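Local coordinates for protein GEO10716p1 (Drosophila melanogaster, PDB 7BTG) that probably removes phosphate from phosphoarginine in proteins, as an arginine phosphatase of the low molecular weight protein tyrosine phosphatase family, at residues L4-E18 and D36-Q50. The protein carries 1 engineered substitution. Residues are numbered along the deposited sequence; the frame is centred on the assembly and turned at random.
Engineered in segment 4-18: Ser7 (natural residue Cys). With PO4 (phosphate ion), chain B.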
loop_
_atom_site.group_PDB
_atom_site.type_symbol
_atom_site.label_atom_id
_atom_site.label_comp_id
_atom_site.label_asym_id
_atom_site.label_seq_id
_atom_site.Cartn_x
_atom_site.Cartn_y
_atom_site.Cartn_z
ATOM N N LEU A 4 3.635 -2.447 -5.364
ATOM C CA LEU A 4 4.076 -2.662 -3.986
ATOM C C LEU A 4 3.538 -1.536 -3.108
ATOM O O LEU A 4 3.834 -0.366 -3.358
ATOM C CB LEU A 4 5.603 -2.706 -3.912
ATOM C CG LEU A 4 6.213 -2.988 -2.538
ATOM C CD1 LEU A 4 5.952 -4.428 -2.137
ATOM C CD2 LEU A 4 7.712 -2.683 -2.559
ATOM N N PHE A 5 2.743 -1.881 -2.092
ATOM C CA PHE A 5 2.297 -0.897 -1.115
ATOM C C PHE A 5 3.263 -0.880 0.067
ATOM O O PHE A 5 3.737 -1.930 0.508
ATOM C CB PHE A 5 0.881 -1.198 -0.626
ATOM C CG PHE A 5 -0.185 -0.996 -1.672
ATOM C CD1 PHE A 5 -0.544 0.264 -2.072
ATOM C CD2 PHE A 5 -0.857 -2.079 -2.223
ATOM C CE1 PHE A 5 -1.556 0.459 -3.028
ATOM C CE2 PHE A 5 -1.871 -1.893 -3.178
ATOM C CZ PHE A 5 -2.211 -0.621 -3.577
ATOM N N VAL A 6 3.564 0.315 0.580
ATOM C CA VAL A 6 4.565 0.460 1.632
ATOM C C VAL A 6 4.003 1.284 2.777
ATOM O O VAL A 6 3.471 2.381 2.565
ATOM C CB VAL A 6 5.867 1.075 1.103
ATOM C CG1 VAL A 6 6.839 1.360 2.277
ATOM C CG2 VAL A 6 6.512 0.105 0.139
ATOM N N SER A 7 4.086 0.736 3.988
ATOM C CA SER A 7 3.763 1.452 5.208
ATOM C C SER A 7 4.930 1.263 6.159
ATOM O O SER A 7 5.814 0.445 5.907
ATOM C CB SER A 7 2.448 0.962 5.837
ATOM O OG SER A 7 2.455 -0.432 6.115
ATOM N N ILE A 8 4.952 2.011 7.268
ATOM C CA ILE A 8 6.132 1.906 8.122
ATOM C C ILE A 8 6.201 0.522 8.757
ATOM O O ILE A 8 7.252 -0.129 8.738
ATOM C CB ILE A 8 6.189 3.049 9.157
ATOM C CG1 ILE A 8 7.551 3.023 9.835
ATOM C CG2 ILE A 8 5.094 2.964 10.215
ATOM C CD1 ILE A 8 7.852 4.231 10.641
ATOM N N GLY A 9 5.068 -0.002 9.218
ATOM C CA GLY A 9 5.107 -1.273 9.912
ATOM C C GLY A 9 4.823 -2.486 9.054
ATOM O O GLY A 9 5.119 -3.602 9.468
ATOM N N ASN A 10 4.228 -2.295 7.869
ATOM C CA ASN A 10 3.756 -3.403 7.030
ATOM C C ASN A 10 2.847 -4.338 7.820
ATOM O O ASN A 10 2.925 -5.563 7.729
ATOM C CB ASN A 10 4.911 -4.179 6.403
ATOM C CG ASN A 10 4.435 -5.149 5.343
ATOM O OD1 ASN A 10 5.060 -6.186 5.092
ATOM N ND2 ASN A 10 3.296 -4.831 4.729
ATOM N N THR A 11 1.956 -3.734 8.593
ATOM C CA THR A 11 1.062 -4.478 9.464
ATOM C C THR A 11 -0.343 -3.903 9.503
ATOM O O THR A 11 -1.257 -4.616 9.916
ATOM C CB THR A 11 1.643 -4.527 10.897
ATOM O OG1 THR A 11 0.769 -5.238 11.777
ATOM C CG2 THR A 11 1.881 -3.119 11.445
ATOM N N CYS A 12 -0.563 -2.659 9.060
ATOM C CA CYS A 12 -1.905 -2.085 9.026
ATOM C C CYS A 12 -2.255 -1.612 7.619
ATOM O O CYS A 12 -2.959 -2.309 6.888
ATOM C CB CYS A 12 -2.024 -0.919 10.012
ATOM S SG CYS A 12 -1.828 -1.345 11.761
ATOM N N ARG A 13 -1.720 -0.455 7.218
ATOM C CA ARG A 13 -2.143 0.190 5.978
ATOM C C ARG A 13 -1.740 -0.614 4.745
ATOM O O ARG A 13 -2.562 -0.836 3.851
ATOM C CB ARG A 13 -1.579 1.614 5.907
ATOM C CG ARG A 13 -2.155 2.539 6.945
ATOM C CD ARG A 13 -1.326 3.798 7.060
ATOM N NE ARG A 13 -0.002 3.471 7.591
ATOM C CZ ARG A 13 0.991 4.348 7.746
ATOM N NH1 ARG A 13 0.811 5.629 7.411
ATOM N NH2 ARG A 13 2.164 3.937 8.233
ATOM N N SER A 14 -0.479 -1.038 4.662
ATOM C CA SER A 14 -0.038 -1.685 3.438
ATOM C C SER A 14 -0.687 -3.056 3.218
ATOM O O SER A 14 -1.050 -3.371 2.072
ATOM C CB SER A 14 1.497 -1.782 3.368
ATOM O OG SER A 14 2.137 -2.148 4.586
ATOM N N PRO A 15 -0.868 -3.902 4.241
ATOM C CA PRO A 15 -1.561 -5.174 3.969
ATOM C C PRO A 15 -3.011 -4.967 3.585
ATOM O O PRO A 15 -3.546 -5.729 2.770
ATOM C CB PRO A 15 -1.434 -5.951 5.289
ATOM C CG PRO A 15 -0.319 -5.289 6.037
ATOM C CD PRO A 15 -0.370 -3.844 5.632
ATOM N N MET A 16 -3.666 -3.953 4.146
ATOM C CA MET A 16 -5.033 -3.653 3.741
ATOM C C MET A 16 -5.075 -3.228 2.276
ATOM O O MET A 16 -5.878 -3.741 1.483
ATOM C CB MET A 16 -5.618 -2.565 4.644
ATOM C CG MET A 16 -6.432 -3.097 5.802
ATOM S SD MET A 16 -7.263 -1.759 6.683
ATOM C CE MET A 16 -5.857 -0.781 7.185
ATOM N N ALA A 17 -4.197 -2.298 1.897
ATOM C CA ALA A 17 -4.100 -1.894 0.501
ATOM C C ALA A 17 -3.829 -3.090 -0.408
ATOM O O ALA A 17 -4.437 -3.223 -1.478
ATOM C CB ALA A 17 -3.003 -0.834 0.348
ATOM N N GLU A 18 -2.923 -3.978 -0.000
ATOM C CA GLU A 18 -2.625 -5.138 -0.831
ATOM C C GLU A 18 -3.872 -5.971 -1.090
ATOM O O GLU A 18 -4.159 -6.343 -2.231
ATOM C CB GLU A 18 -1.556 -6.003 -0.181
ATOM C CG GLU A 18 -1.273 -7.256 -0.990
ATOM C CD GLU A 18 -0.278 -8.147 -0.298
ATOM O OE1 GLU A 18 0.320 -7.680 0.685
ATOM O OE2 GLU A 18 -0.091 -9.303 -0.734
ATOM N N ASP A 36 1.673 -6.671 -3.845
ATOM C CA ASP A 36 2.419 -7.121 -2.676
ATOM C C ASP A 36 2.541 -5.951 -1.707
ATOM O O ASP A 36 2.106 -4.833 -1.998
ATOM C CB ASP A 36 3.795 -7.677 -3.086
ATOM C CG ASP A 36 4.498 -8.414 -1.948
ATOM O OD1 ASP A 36 5.744 -8.557 -2.003
ATOM O OD2 ASP A 36 3.800 -8.832 -0.995
ATOM N N SER A 37 3.147 -6.195 -0.544
ATOM C CA SER A 37 3.371 -5.082 0.365
ATOM C C SER A 37 4.606 -5.351 1.219
ATOM O O SER A 37 5.062 -6.492 1.358
ATOM C CB SER A 37 2.139 -4.790 1.233
ATOM O OG SER A 37 1.834 -5.846 2.130
ATOM N N ALA A 38 5.176 -4.263 1.740
ATOM C CA ALA A 38 6.420 -4.329 2.489
ATOM C C ALA A 38 6.480 -3.126 3.422
ATOM O O ALA A 38 5.639 -2.221 3.354
ATOM C CB ALA A 38 7.625 -4.388 1.543
ATOM N N GLY A 39 7.511 -3.105 4.285
ATOM C CA GLY A 39 7.603 -2.111 5.339
ATOM C C GLY A 39 8.996 -1.523 5.453
ATOM O O GLY A 39 9.916 -1.911 4.738
ATOM N N LEU A 40 9.128 -0.576 6.377
ATOM C CA LEU A 40 10.355 0.196 6.543
ATOM C C LEU A 40 11.005 0.027 7.925
ATOM O O LEU A 40 11.950 0.756 8.244
ATOM C CB LEU A 40 10.050 1.673 6.255
ATOM C CG LEU A 40 9.431 1.943 4.866
ATOM C CD1 LEU A 40 8.837 3.305 4.783
ATOM C CD2 LEU A 40 10.460 1.775 3.732
ATOM N N ARG A 41 10.520 -0.900 8.759
ATOM C CA ARG A 41 11.078 -1.155 10.085
ATOM C C ARG A 41 10.948 -2.638 10.395
ATOM O O ARG A 41 10.063 -3.318 9.876
ATOM C CB ARG A 41 10.373 -0.368 11.206
ATOM C CG ARG A 41 10.366 1.146 11.081
ATOM C CD ARG A 41 11.707 1.786 11.415
ATOM N NE ARG A 41 11.555 3.230 11.397
ATOM C CZ ARG A 41 11.564 3.956 10.280
ATOM N NH1 ARG A 41 11.743 3.364 9.109
ATOM N NH2 ARG A 41 11.396 5.267 10.328
ATOM N N SER A 42 11.825 -3.140 11.268
ATOM C CA SER A 42 11.708 -4.547 11.651
ATOM C C SER A 42 10.630 -4.802 12.710
ATOM O O SER A 42 10.405 -5.962 13.047
ATOM C CB SER A 42 13.050 -5.071 12.163
ATOM O OG SER A 42 13.441 -4.333 13.305
ATOM N N TRP A 43 9.939 -3.757 13.192
ATOM C CA TRP A 43 9.072 -3.846 14.367
ATOM C C TRP A 43 8.101 -5.016 14.284
ATOM O O TRP A 43 8.104 -5.910 15.137
ATOM C CB TRP A 43 8.296 -2.536 14.541
ATOM C CG TRP A 43 9.165 -1.333 14.724
ATOM C CD1 TRP A 43 10.468 -1.317 15.151
ATOM C CD2 TRP A 43 8.805 0.031 14.477
ATOM N NE1 TRP A 43 10.927 -0.029 15.199
ATOM C CE2 TRP A 43 9.935 0.819 14.780
ATOM C CE3 TRP A 43 7.638 0.664 14.030
ATOM C CZ2 TRP A 43 9.933 2.205 14.655
ATOM C CZ3 TRP A 43 7.642 2.053 13.895
ATOM C CH2 TRP A 43 8.774 2.802 14.212
ATOM N N ASN A 44 7.248 -5.021 13.263
ATOM C CA ASN A 44 6.221 -6.041 13.116
ATOM C C ASN A 44 6.576 -7.082 12.055
ATOM O O ASN A 44 5.677 -7.742 11.523
ATOM C CB ASN A 44 4.884 -5.373 12.800
ATOM C CG ASN A 44 4.478 -4.347 13.862
ATOM O OD1 ASN A 44 4.756 -3.148 13.738
ATOM N ND2 ASN A 44 3.811 -4.816 14.906
ATOM N N VAL A 45 7.869 -7.253 11.755
ATOM C CA VAL A 45 8.304 -8.189 10.712
ATOM C C VAL A 45 8.042 -9.630 11.144
ATOM O O VAL A 45 8.091 -9.964 12.332
ATOM C CB VAL A 45 9.795 -7.957 10.398
ATOM C CG1 VAL A 45 10.434 -9.157 9.661
ATOM C CG2 VAL A 45 9.952 -6.699 9.588
ATOM N N GLY A 46 7.760 -10.495 10.167
ATOM C CA GLY A 46 7.550 -11.913 10.406
ATOM C C GLY A 46 6.196 -12.281 10.981
ATOM O O GLY A 46 5.909 -13.482 11.134
ATOM N N LEU A 47 5.369 -11.296 11.321
ATOM C CA LEU A 47 4.037 -11.506 11.872
ATOM C C LEU A 47 2.974 -11.227 10.812
ATOM O O LEU A 47 3.263 -10.730 9.719
ATOM C CB LEU A 47 3.817 -10.601 13.086
ATOM C CG LEU A 47 5.009 -10.569 14.043
ATOM C CD1 LEU A 47 4.857 -9.442 15.048
ATOM C CD2 LEU A 47 5.178 -11.917 14.748
ATOM N N GLU A 48 1.734 -11.549 11.153
ATOM C CA GLU A 48 0.565 -11.343 10.309
ATOM C C GLU A 48 -0.037 -9.970 10.566
ATOM O O GLU A 48 0.212 -9.363 11.613
ATOM C CB GLU A 48 -0.479 -12.434 10.584
ATOM C CG GLU A 48 -0.147 -13.788 9.962
ATOM C CD GLU A 48 -1.380 -14.630 9.677
ATOM O OE1 GLU A 48 -2.201 -14.821 10.600
ATOM O OE2 GLU A 48 -1.521 -15.111 8.531
ATOM N N PRO A 49 -0.859 -9.451 9.640
ATOM C CA PRO A 49 -1.395 -8.096 9.820
ATOM C C PRO A 49 -2.138 -7.979 11.134
ATOM O O PRO A 49 -2.688 -8.953 11.648
ATOM C CB PRO A 49 -2.340 -7.923 8.627
ATOM C CG PRO A 49 -1.782 -8.855 7.589
ATOM C CD PRO A 49 -1.334 -10.047 8.378
ATOM N N GLN A 50 -2.120 -6.771 11.688
ATOM C CA GLN A 50 -2.677 -6.566 13.010
ATOM C C GLN A 50 -4.145 -6.964 13.021
ATOM O O GLN A 50 -4.899 -6.645 12.098
ATOM C CB GLN A 50 -2.520 -5.114 13.431
ATOM C CG GLN A 50 -2.621 -4.947 14.906
ATOM C CD GLN A 50 -2.738 -3.503 15.322
ATOM O OE1 GLN A 50 -2.053 -3.052 16.249
ATOM N NE2 GLN A 50 -3.624 -2.765 14.649
HETATM P P PO4 B . 1.375 0.393 9.294
HETATM O O1 PO4 B . 1.699 -0.982 8.740
HETATM O O2 PO4 B . 1.012 0.270 10.751
HETATM O O3 PO4 B . 0.186 1.036 8.622
HETATM O O4 PO4 B . 2.555 1.342 9.087
HETATM O O HOH W 1 -4.102 -4.873 9.785
HETATM O O HOH W 2 2.911 -7.440 11.045
#
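Strand residues 4-7 and 36-39 run parallel, their axes 27° apart, as the two strands of a right-handed beta-alpha-beta unit whose helix starts at Arg13. Phe5 joins them in both directions: its N donates to Asp36 O at 3.0 Å, and its O accepts from Ala38 N. Beyond the strands, Leu40 N reaches Ile8 O (3.0 Å), and Gln50 N closes on Thr11 O (2.9 Å).

Residues 7-13 form the phosphate-binding P-loop of this phosphatase family, with Ser7 engineered in place of the natural cysteine. The bound phosphate is held by the backbone N atoms of Gly9, Thr11, Cys12 and Arg13 and, edge-on, by the Arg13 guanidinium, whose NE and NH2 bond to O3 and O4; Asp86 pairs with NH1.

Asn10 ties this loop to the neighbouring strand. With CG anti to the backbone N (chi1 -169°), its amide lies against Ala38 and ND2 donates to Ser37 OG at 3.1 Å, nearly in the amide plane, and to Ser14 OG at 2.9 Å, while OD1 accepts from His66 and Arg69. An alanine here would lose all these bonds and is likely to leave the P-loop less firmly held against strand 36-39. Ser37 OG in turn donates to Glu18 OE1 (2.8 Å), so one hydroxyl connects loop, strand and helix.

Beside the phosphate site Ile8 CD1 lies above one face of the Arg41 guanidinium, off its centre, and also meets Trp43 CZ3 at 3.9 Å. Arg41 CB lies over the centre of one face of the Trp43 ring; beyond it the chain bends at chi2 (-75°), bringing the guanidinium to Ile8. Pro15 CB packs against Pro49 CG at 3.7 Å, the two rings running in opposite senses, and nearby a water donates to both Thr11 O and Gln50 O.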